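Local coordinates for protein type III secretion system effector HopBA1 (Pseudomonas syringae pv. aptata, PDB 5T09) that acts as a virulence factor recognised by the Arabidopsis resistance protein RBA1, whose self-association it enhances, leading to RBA1-dependent plant cell death, at residues 29-39 and 221-232; 65-73 and 128-136. All blocks are in the same frame, centred on the assembly; numbering follows the deposited sequence.

Interaction 1. Residues 29-39 and 221-232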
loop_
_atom_site.group_PDB
_atom_site.type_symbol
_atom_site.label_atom_id
_atom_site.label_comp_id
_atom_site.label_asym_id
_atom_site.label_seq_id
_atom_site.Cartn_x
_atom_site.Cartn_y
_atom_site.Cartn_z
ATOM N N VAL A 29 13.914 11.615 0.581
ATOM C CA VAL A 29 14.389 10.307 1.016
ATOM C C VAL A 29 15.312 10.537 2.207
ATOM O O VAL A 29 16.475 10.924 2.044
ATOM C CB VAL A 29 15.100 9.551 -0.112
ATOM C CG1 VAL A 29 15.518 8.163 0.360
ATOM C CG2 VAL A 29 14.198 9.449 -1.335
ATOM N N ARG A 30 14.793 10.294 3.413
ATOM C CA ARG A 30 15.547 10.435 4.653
ATOM C C ARG A 30 16.025 9.068 5.119
ATOM O O ARG A 30 15.228 8.119 5.129
ATOM C CB ARG A 30 14.673 11.079 5.727
ATOM C CG ARG A 30 15.420 11.497 6.982
ATOM C CD ARG A 30 14.752 12.688 7.666
ATOM N NE ARG A 30 14.756 13.886 6.830
ATOM C CZ ARG A 30 14.399 15.098 7.248
ATOM N NH1 ARG A 30 14.010 15.290 8.501
ATOM N NH2 ARG A 30 14.439 16.126 6.410
ATOM N N PRO A 31 17.292 8.901 5.495
ATOM C CA PRO A 31 17.762 7.585 5.951
ATOM C C PRO A 31 16.884 7.046 7.068
ATOM O O PRO A 31 16.600 7.765 8.038
ATOM C CB PRO A 31 19.187 7.872 6.442
ATOM C CG PRO A 31 19.623 9.035 5.627
ATOM C CD PRO A 31 18.393 9.876 5.415
ATOM N N PRO A 32 16.444 5.788 6.972
ATOM C CA PRO A 32 15.461 5.267 7.934
ATOM C C PRO A 32 15.837 5.561 9.381
ATOM O O PRO A 32 17.000 5.458 9.779
ATOM C CB PRO A 32 15.457 3.763 7.647
ATOM C CG PRO A 32 15.810 3.666 6.213
ATOM C CD PRO A 32 16.784 4.783 5.947
ATOM N N ARG A 33 14.825 5.920 10.172
ATOM C CA ARG A 33 15.020 6.333 11.562
ATOM C C ARG A 33 14.866 5.142 12.511
ATOM O O ARG A 33 14.010 5.115 13.396
ATOM C CB ARG A 33 14.039 7.443 11.923
ATOM C CG ARG A 33 13.947 8.586 10.918
ATOM C CD ARG A 33 12.842 9.558 11.318
ATOM N NE ARG A 33 12.650 10.637 10.353
ATOM C CZ ARG A 33 11.698 11.562 10.447
ATOM N NH1 ARG A 33 10.847 11.544 11.465
ATOM N NH2 ARG A 33 11.592 12.509 9.526
ATOM N N GLY A 34 15.719 4.140 12.313
ATOM C CA GLY A 34 15.760 3.001 13.211
ATOM C C GLY A 34 14.671 1.970 12.983
ATOM O O GLY A 34 14.680 1.257 11.977
ATOM N N GLY A 35 13.726 1.886 13.919
ATOM C CA GLY A 35 12.727 0.841 13.915
ATOM C C GLY A 35 11.855 0.829 12.675
ATOM O O GLY A 35 11.918 1.727 11.832
ATOM N N PRO A 36 11.019 -0.207 12.536
ATOM C CA PRO A 36 10.099 -0.261 11.390
ATOM C C PRO A 36 9.010 0.799 11.462
ATOM O O PRO A 36 8.718 1.465 10.464
ATOM C CB PRO A 36 9.509 -1.677 11.474
ATOM C CG PRO A 36 10.439 -2.441 12.361
ATOM C CD PRO A 36 10.968 -1.442 13.334
ATOM N N VAL A 37 8.396 0.960 12.636
ATOM C CA VAL A 37 7.374 1.992 12.801
ATOM C C VAL A 37 7.990 3.373 12.616
ATOM O O VAL A 37 7.450 4.223 11.901
ATOM C CB VAL A 37 6.691 1.859 14.175
ATOM C CG1 VAL A 37 5.678 2.984 14.386
ATOM C CG2 VAL A 37 6.009 0.504 14.307
ATOM N N ASP A 38 9.134 3.614 13.260
ATOM C CA ASP A 38 9.781 4.919 13.163
ATOM C C ASP A 38 10.125 5.260 11.718
ATOM O O ASP A 38 10.024 6.422 11.305
ATOM C CB ASP A 38 11.040 4.946 14.029
ATOM C CG ASP A 38 10.736 4.785 15.506
ATOM O OD1 ASP A 38 9.627 5.170 15.933
ATOM O OD2 ASP A 38 11.608 4.277 16.241
ATOM N N THR A 39 10.535 4.262 10.933
ATOM C CA THR A 39 10.893 4.519 9.541
ATOM C C THR A 39 9.666 4.870 8.710
ATOM O O THR A 39 9.700 5.813 7.911
ATOM C CB THR A 39 11.611 3.303 8.952
ATOM O OG1 THR A 39 12.851 3.095 9.642
ATOM C CG2 THR A 39 11.890 3.496 7.463
ATOM N N SER A 221 16.685 -1.751 7.833
ATOM C CA SER A 221 16.025 -0.717 7.051
ATOM C C SER A 221 17.064 0.222 6.455
ATOM O O SER A 221 18.023 0.614 7.123
ATOM C CB SER A 221 15.040 0.059 7.926
ATOM O OG SER A 221 14.093 -0.818 8.517
ATOM N N ARG A 222 16.875 0.577 5.186
ATOM C CA ARG A 222 17.935 1.251 4.450
ATOM C C ARG A 222 17.361 1.931 3.217
ATOM O O ARG A 222 16.239 1.648 2.790
ATOM C CB ARG A 222 19.020 0.255 4.037
ATOM C CG ARG A 222 18.492 -0.827 3.104
ATOM C CD ARG A 222 19.429 -2.019 3.019
ATOM N NE ARG A 222 18.932 -3.015 2.071
ATOM C CZ ARG A 222 18.179 -4.065 2.391
ATOM N NH1 ARG A 222 17.782 -4.901 1.441
ATOM N NH2 ARG A 222 17.821 -4.289 3.650
ATOM N N ILE A 223 18.158 2.835 2.647
ATOM C CA ILE A 223 17.873 3.352 1.315
ATOM C C ILE A 223 18.179 2.267 0.294
ATOM O O ILE A 223 19.148 1.511 0.437
ATOM C CB ILE A 223 18.692 4.628 1.054
ATOM C CG1 ILE A 223 18.140 5.779 1.898
ATOM C CG2 ILE A 223 18.677 4.998 -0.433
ATOM C CD1 ILE A 223 19.026 7.006 1.943
ATOM N N ASN A 224 17.347 2.172 -0.741
ATOM C CA ASN A 224 17.516 1.130 -1.746
ATOM C C ASN A 224 18.575 1.554 -2.754
ATOM O O ASN A 224 18.436 2.593 -3.410
ATOM C CB ASN A 224 16.199 0.840 -2.462
ATOM C CG ASN A 224 16.356 -0.202 -3.553
ATOM O OD1 ASN A 224 17.318 -0.973 -3.555
ATOM N ND2 ASN A 224 15.420 -0.226 -4.492
ATOM N N ASP A 225 19.629 0.748 -2.880
ATOM C CA ASP A 225 20.659 0.962 -3.883
ATOM C C ASP A 225 20.847 -0.234 -4.807
ATOM O O ASP A 225 21.634 -0.143 -5.757
ATOM C CB ASP A 225 21.994 1.305 -3.207
ATOM C CG ASP A 225 21.971 2.663 -2.529
ATOM O OD1 ASP A 225 21.304 3.579 -3.054
ATOM O OD2 ASP A 225 22.618 2.815 -1.471
ATOM N N ALA A 226 20.151 -1.346 -4.563
ATOM C CA ALA A 226 20.273 -2.502 -5.446
ATOM C C ALA A 226 19.583 -2.252 -6.781
ATOM O O ALA A 226 20.088 -2.661 -7.834
ATOM C CB ALA A 226 19.692 -3.743 -4.771
ATOM N N ASP A 227 18.433 -1.582 -6.760
ATOM C CA ASP A 227 17.658 -1.335 -7.966
ATOM C C ASP A 227 16.860 -0.050 -7.774
ATOM O O ASP A 227 16.982 0.633 -6.753
ATOM C CB ASP A 227 16.753 -2.530 -8.278
ATOM C CG ASP A 227 15.908 -2.946 -7.091
ATOM O OD1 ASP A 227 16.361 -3.806 -6.307
ATOM O OD2 ASP A 227 14.790 -2.413 -6.936
ATOM N N GLU A 228 16.039 0.280 -8.772
ATOM C CA GLU A 228 15.229 1.493 -8.757
ATOM C C GLU A 228 13.742 1.189 -8.587
ATOM O O GLU A 228 12.890 1.944 -9.062
ATOM C CB GLU A 228 15.463 2.309 -10.030
ATOM C CG GLU A 228 15.304 1.526 -11.326
ATOM C CD GLU A 228 15.336 2.422 -12.553
ATOM O OE1 GLU A 228 14.929 3.599 -12.449
ATOM O OE2 GLU A 228 15.772 1.948 -13.623
ATOM N N HIS A 229 13.413 0.093 -7.906
ATOM C CA HIS A 229 12.024 -0.294 -7.696
ATOM C C HIS A 229 11.447 0.248 -6.392
ATOM O O HIS A 229 10.266 0.024 -6.110
ATOM C CB HIS A 229 11.896 -1.822 -7.732
ATOM C CG HIS A 229 12.355 -2.436 -9.020
ATOM N ND1 HIS A 229 12.919 -1.698 -10.038
ATOM C CD2 HIS A 229 12.332 -3.718 -9.455
ATOM C CE1 HIS A 229 13.225 -2.497 -11.043
ATOM N NE2 HIS A 229 12.879 -3.729 -10.715
ATOM N N SER A 230 12.246 0.957 -5.599
ATOM C CA SER A 230 11.775 1.611 -4.383
ATOM C C SER A 230 12.852 2.594 -3.949
ATOM O O SER A 230 13.985 2.555 -4.436
ATOM C CB SER A 230 11.482 0.607 -3.268
ATOM O OG SER A 230 12.683 -0.002 -2.811
ATOM N N HIS A 231 12.488 3.475 -3.020
ATOM C CA HIS A 231 13.429 4.439 -2.465
ATOM C C HIS A 231 14.034 3.992 -1.142
ATOM O O HIS A 231 15.218 4.237 -0.898
ATOM C CB HIS A 231 12.746 5.793 -2.274
ATOM C CG HIS A 231 12.265 6.412 -3.550
ATOM N ND1 HIS A 231 10.974 6.265 -4.007
ATOM C CD2 HIS A 231 12.905 7.173 -4.469
ATOM C CE1 HIS A 231 10.836 6.915 -5.149
ATOM N NE2 HIS A 231 11.994 7.473 -5.453
ATOM N N ILE A 232 13.249 3.357 -0.270
ATOM C CA ILE A 232 13.763 2.836 0.991
ATOM C C ILE A 232 13.218 1.433 1.204
ATOM O O ILE A 232 12.110 1.099 0.772
ATOM C CB ILE A 232 13.413 3.742 2.196
ATOM C CG1 ILE A 232 11.899 3.899 2.355
ATOM C CG2 ILE A 232 14.082 5.103 2.042
ATOM C CD1 ILE A 232 11.497 4.497 3.692
#
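The antiparallel edge of the mixed sheet, where strand 222-223 pairs with strand 232-235, is overlaid by the proline-rich segment leading into helix 36-46: V29 packs on I223, H231 and I232, and P32 on S221 and R222. No hydrogen bond crosses between 29-39 and 221-232; van der Waals contact joins them, apolar around V29 and largely against backbone at P32. V29 works through both methyls: CG1, anti to the backbone N (chi1 -177°), touches both I223 CG1 at 3.9 Å and I232 CG2 at 3.8 Å, while CG2 rests on H231 CB at 4.0 Å, the two side chains crossing at about a right angle. The P32 ring has its CG 3.4 Å from R222 N and its CB 3.7 Å from S221 CB. Further along, T39 and I232 run antiparallel alongside each other, CG2 of T39 3.9 Å from CD1 of I232. T39 OG1 turns back instead to G35 O at 2.7 Å; T39 N also donates to this oxygen, and the two donors reach it from opposite faces of its plane, fastening the first turn of the helix behind its N-cap, G35. Polar groups of 221-232 are held from elsewhere: S221 OG by A235 N, R222 by a salt bridge to D214, H231 ND1 by V210 N and its NE2 by K198 O. Within the loop joining the two strands, N224 ND2 donates to S230 O, and D227 OD2 accepts from H229 N in an Asx turn. The arrangement is a beta-hairpin at the edge of an alpha/beta sheet, flanked by the N-terminal segment.

Interaction 2. Residues 65-73 and 128-136; sequences ITESAAKLK and CSAHRAGIY
Small side chains let helices 60-74 and 117-132 run close together here, A69 meeting A133, just beyond the end of the second helix, CB to CB at 4.1 Å. The short axes approach to 8.3 Å and cross at -17°, nearly parallel. A69 CB also lies 3.6 Å from S129 O, against the backbone of the other helix. One turn earlier T66 CG2, anti to the backbone N, touches S129 OG at 3.4 Å; the two hydroxyls bond within their own helices, to P62 O and E125 O. I135, also past the second helix, sends CD1 to 3.8 Å from A69 O, and its CG1 packs on K73 CD.

The polar link is a single hydrogen bond across the segments, from K73 NZ to G134 O at 2.9 Å. The lysine chain bends at chi2 (68°), passing A133 O with CG at 3.3 Å before its amino group arrives above the carbonyl plane, 47° out of it. A salt bridge to D78 gives the same nitrogen a second partner. G134 has positive phi and closes the helix in a Schellman motif, from which the chain turns into strand 136-141. Such near-parallel packing of neighbouring helices is characteristic of alpha/beta folds with a parallel beta core.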
loop_
_atom_site.group_PDB
_atom_site.type_symbol
_atom_site.label_atom_id
_atom_site.label_comp_id
_atom_site.label_asym_id
_atom_site.label_seq_id
_atom_site.Cartn_x
_atom_site.Cartn_y
_atom_site.Cartn_z
ATOM N N ILE A 65 1.361 -1.557 9.522
ATOM C CA ILE A 65 0.412 -0.463 9.330
ATOM C C ILE A 65 -0.487 -0.320 10.552
ATOM O O ILE A 65 -0.753 0.794 11.017
ATOM C CB ILE A 65 -0.395 -0.685 8.038
ATOM C CG1 ILE A 65 0.542 -0.588 6.828
ATOM C CG2 ILE A 65 -1.524 0.334 7.918
ATOM C CD1 ILE A 65 -0.098 -0.939 5.495
ATOM N N THR A 66 -0.968 -1.441 11.095
ATOM C CA THR A 66 -1.779 -1.392 12.310
ATOM C C THR A 66 -1.064 -0.629 13.418
ATOM O O THR A 66 -1.649 0.244 14.070
ATOM C CB THR A 66 -2.115 -2.815 12.772
ATOM O OG1 THR A 66 -2.916 -3.470 11.780
ATOM C CG2 THR A 66 -2.874 -2.800 14.100
ATOM N N GLU A 67 0.211 -0.949 13.650
ATOM C CA GLU A 67 0.955 -0.333 14.741
ATOM C C GLU A 67 1.325 1.117 14.451
ATOM O O GLU A 67 1.630 1.863 15.386
ATOM C CB GLU A 67 2.220 -1.143 15.027
ATOM C CG GLU A 67 1.955 -2.597 15.394
ATOM C CD GLU A 67 3.226 -3.419 15.478
ATOM O OE1 GLU A 67 4.325 -2.830 15.397
ATOM O OE2 GLU A 67 3.126 -4.657 15.623
ATOM N N SER A 68 1.306 1.529 13.186
ATOM C CA SER A 68 1.678 2.884 12.799
ATOM C C SER A 68 0.481 3.811 12.634
ATOM O O SER A 68 0.678 5.018 12.463
ATOM C CB SER A 68 2.462 2.856 11.478
ATOM O OG SER A 68 3.606 2.030 11.573
ATOM N N ALA A 69 -0.744 3.281 12.683
ATOM C CA ALA A 69 -1.923 4.044 12.289
ATOM C C ALA A 69 -2.000 5.379 13.021
ATOM O O ALA A 69 -1.979 6.448 12.400
ATOM C CB ALA A 69 -3.182 3.215 12.543
ATOM N N ALA A 70 -2.097 5.334 14.350
ATOM C CA ALA A 70 -2.263 6.562 15.124
ATOM C C ALA A 70 -1.118 7.534 14.867
ATOM O O ALA A 70 -1.339 8.733 14.661
ATOM C CB ALA A 70 -2.369 6.229 16.612
ATOM N N LYS A 71 0.120 7.034 14.875
ATOM C CA LYS A 71 1.267 7.906 14.646
ATOM C C LYS A 71 1.253 8.480 13.235
ATOM O O LYS A 71 1.621 9.643 13.028
ATOM C CB LYS A 71 2.565 7.143 14.901
ATOM C CG LYS A 71 2.833 6.864 16.371
ATOM C CD LYS A 71 4.156 6.151 16.559
ATOM C CE LYS A 71 4.371 5.742 18.003
ATOM N NZ LYS A 71 5.630 4.965 18.164
ATOM N N LEU A 72 0.837 7.682 12.248
ATOM C CA LEU A 72 0.732 8.198 10.887
ATOM C C LEU A 72 -0.284 9.330 10.810
ATOM O O LEU A 72 -0.031 10.359 10.172
ATOM C CB LEU A 72 0.357 7.077 9.921
ATOM C CG LEU A 72 1.460 6.064 9.596
ATOM C CD1 LEU A 72 0.885 4.882 8.840
ATOM C CD2 LEU A 72 2.578 6.715 8.790
ATOM N N LYS A 73 -1.442 9.159 11.453
ATOM C CA LYS A 73 -2.428 10.233 11.501
ATOM C C LYS A 73 -1.817 11.504 12.080
ATOM O O LYS A 73 -1.986 12.598 11.528
ATOM C CB LYS A 73 -3.638 9.795 12.329
ATOM C CG LYS A 73 -4.707 10.867 12.495
ATOM C CD LYS A 73 -5.394 11.183 11.178
ATOM C CE LYS A 73 -6.314 12.382 11.315
ATOM N NZ LYS A 73 -7.066 12.655 10.060
ATOM N N CYS A 128 -9.160 -1.350 9.626
ATOM C CA CYS A 128 -9.949 -0.874 10.756
ATOM C C CYS A 128 -9.134 0.053 11.648
ATOM O O CYS A 128 -9.620 1.110 12.061
ATOM C CB CYS A 128 -10.483 -2.063 11.553
ATOM S SG CYS A 128 -11.795 -2.978 10.711
ATOM N N SER A 129 -7.884 -0.320 11.947
ATOM C CA SER A 129 -7.055 0.506 12.822
ATOM C C SER A 129 -6.795 1.871 12.203
ATOM O O SER A 129 -6.730 2.880 12.911
ATOM C CB SER A 129 -5.734 -0.204 13.124
ATOM O OG SER A 129 -5.965 -1.510 13.627
ATOM N N ALA A 130 -6.638 1.922 10.879
ATOM C CA ALA A 130 -6.503 3.208 10.205
ATOM C C ALA A 130 -7.798 4.003 10.301
ATOM O O ALA A 130 -7.786 5.194 10.634
ATOM C CB ALA A 130 -6.110 2.996 8.742
ATOM N N HIS A 131 -8.929 3.352 10.022
ATOM C CA HIS A 131 -10.218 4.033 10.083
ATOM C C HIS A 131 -10.454 4.651 11.455
ATOM O O HIS A 131 -10.735 5.850 11.568
ATOM C CB HIS A 131 -11.338 3.051 9.736
ATOM C CG HIS A 131 -12.703 3.662 9.777
ATOM N ND1 HIS A 131 -13.150 4.548 8.820
ATOM C CD2 HIS A 131 -13.720 3.516 10.659
ATOM C CE1 HIS A 131 -14.384 4.921 9.112
ATOM N NE2 HIS A 131 -14.753 4.309 10.222
ATOM N N ARG A 132 -10.346 3.847 12.517
ATOM C CA ARG A 132 -10.640 4.366 13.847
ATOM C C ARG A 132 -9.575 5.335 14.347
ATOM O O ARG A 132 -9.804 6.012 15.355
ATOM C CB ARG A 132 -10.827 3.214 14.844
ATOM C CG ARG A 132 -9.639 2.274 15.013
ATOM C CD ARG A 132 -9.964 1.150 16.002
ATOM N NE ARG A 132 -11.136 0.361 15.608
ATOM C CZ ARG A 132 -11.102 -0.877 15.111
ATOM N NH1 ARG A 132 -9.952 -1.516 14.931
ATOM N NH2 ARG A 132 -12.237 -1.487 14.792
ATOM N N ALA A 133 -8.434 5.431 13.668
ATOM C CA ALA A 133 -7.441 6.453 13.976
ATOM C C ALA A 133 -7.749 7.792 13.320
ATOM O O ALA A 133 -6.978 8.743 13.497
ATOM C CB ALA A 133 -6.049 5.982 13.543
ATOM N N GLY A 134 -8.846 7.893 12.573
ATOM C CA GLY A 134 -9.195 9.118 11.885
ATOM C C GLY A 134 -8.716 9.209 10.455
ATOM O O GLY A 134 -8.761 10.302 9.876
ATOM N N ILE A 135 -8.258 8.107 9.867
ATOM C CA ILE A 135 -7.769 8.087 8.493
ATOM C C ILE A 135 -8.878 7.568 7.590
ATOM O O ILE A 135 -9.467 6.513 7.856
ATOM C CB ILE A 135 -6.503 7.220 8.363
ATOM C CG1 ILE A 135 -5.371 7.796 9.219
ATOM C CG2 ILE A 135 -6.063 7.122 6.901
ATOM C CD1 ILE A 135 -4.150 6.903 9.307
ATOM N N TYR A 136 -9.156 8.304 6.518
ATOM C CA TYR A 136 -10.126 7.871 5.517
ATOM C C TYR A 136 -9.531 6.749 4.672
ATOM O O TYR A 136 -8.500 6.934 4.016
ATOM C CB TYR A 136 -10.527 9.064 4.649
ATOM C CG TYR A 136 -11.418 8.739 3.470
ATOM C CD1 TYR A 136 -12.414 7.775 3.562
ATOM C CD2 TYR A 136 -11.276 9.421 2.266
ATOM C CE1 TYR A 136 -13.230 7.487 2.479
ATOM C CE2 TYR A 136 -12.090 9.144 1.184
ATOM C CZ TYR A 136 -13.064 8.176 1.295
ATOM O OH TYR A 136 -13.870 7.899 0.217
#

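From the N terminus, residues 29-39 lead into helix 36-46, and the chain then enters the alternating strands and helices of the core. Interaction 2 closes the shorter loop, bringing 128-136 back beside 65-73 after 54 intervening residues. Interaction 1 closes only when 221-232 returns, near the C terminus, to the starting segment; its loop of 181 residues therefore encloses interaction 2 entirely, without crossing. One contact joins the N-terminal segment to the antiparallel edge of the sheet, the other joins two helices nearer the strand 136-141 edge. Their centres are 21 Å apart, yet they meet where V37 CG1 packs on S68 OG at 3.6 Å, linking helix 36-46 to helix 60-74.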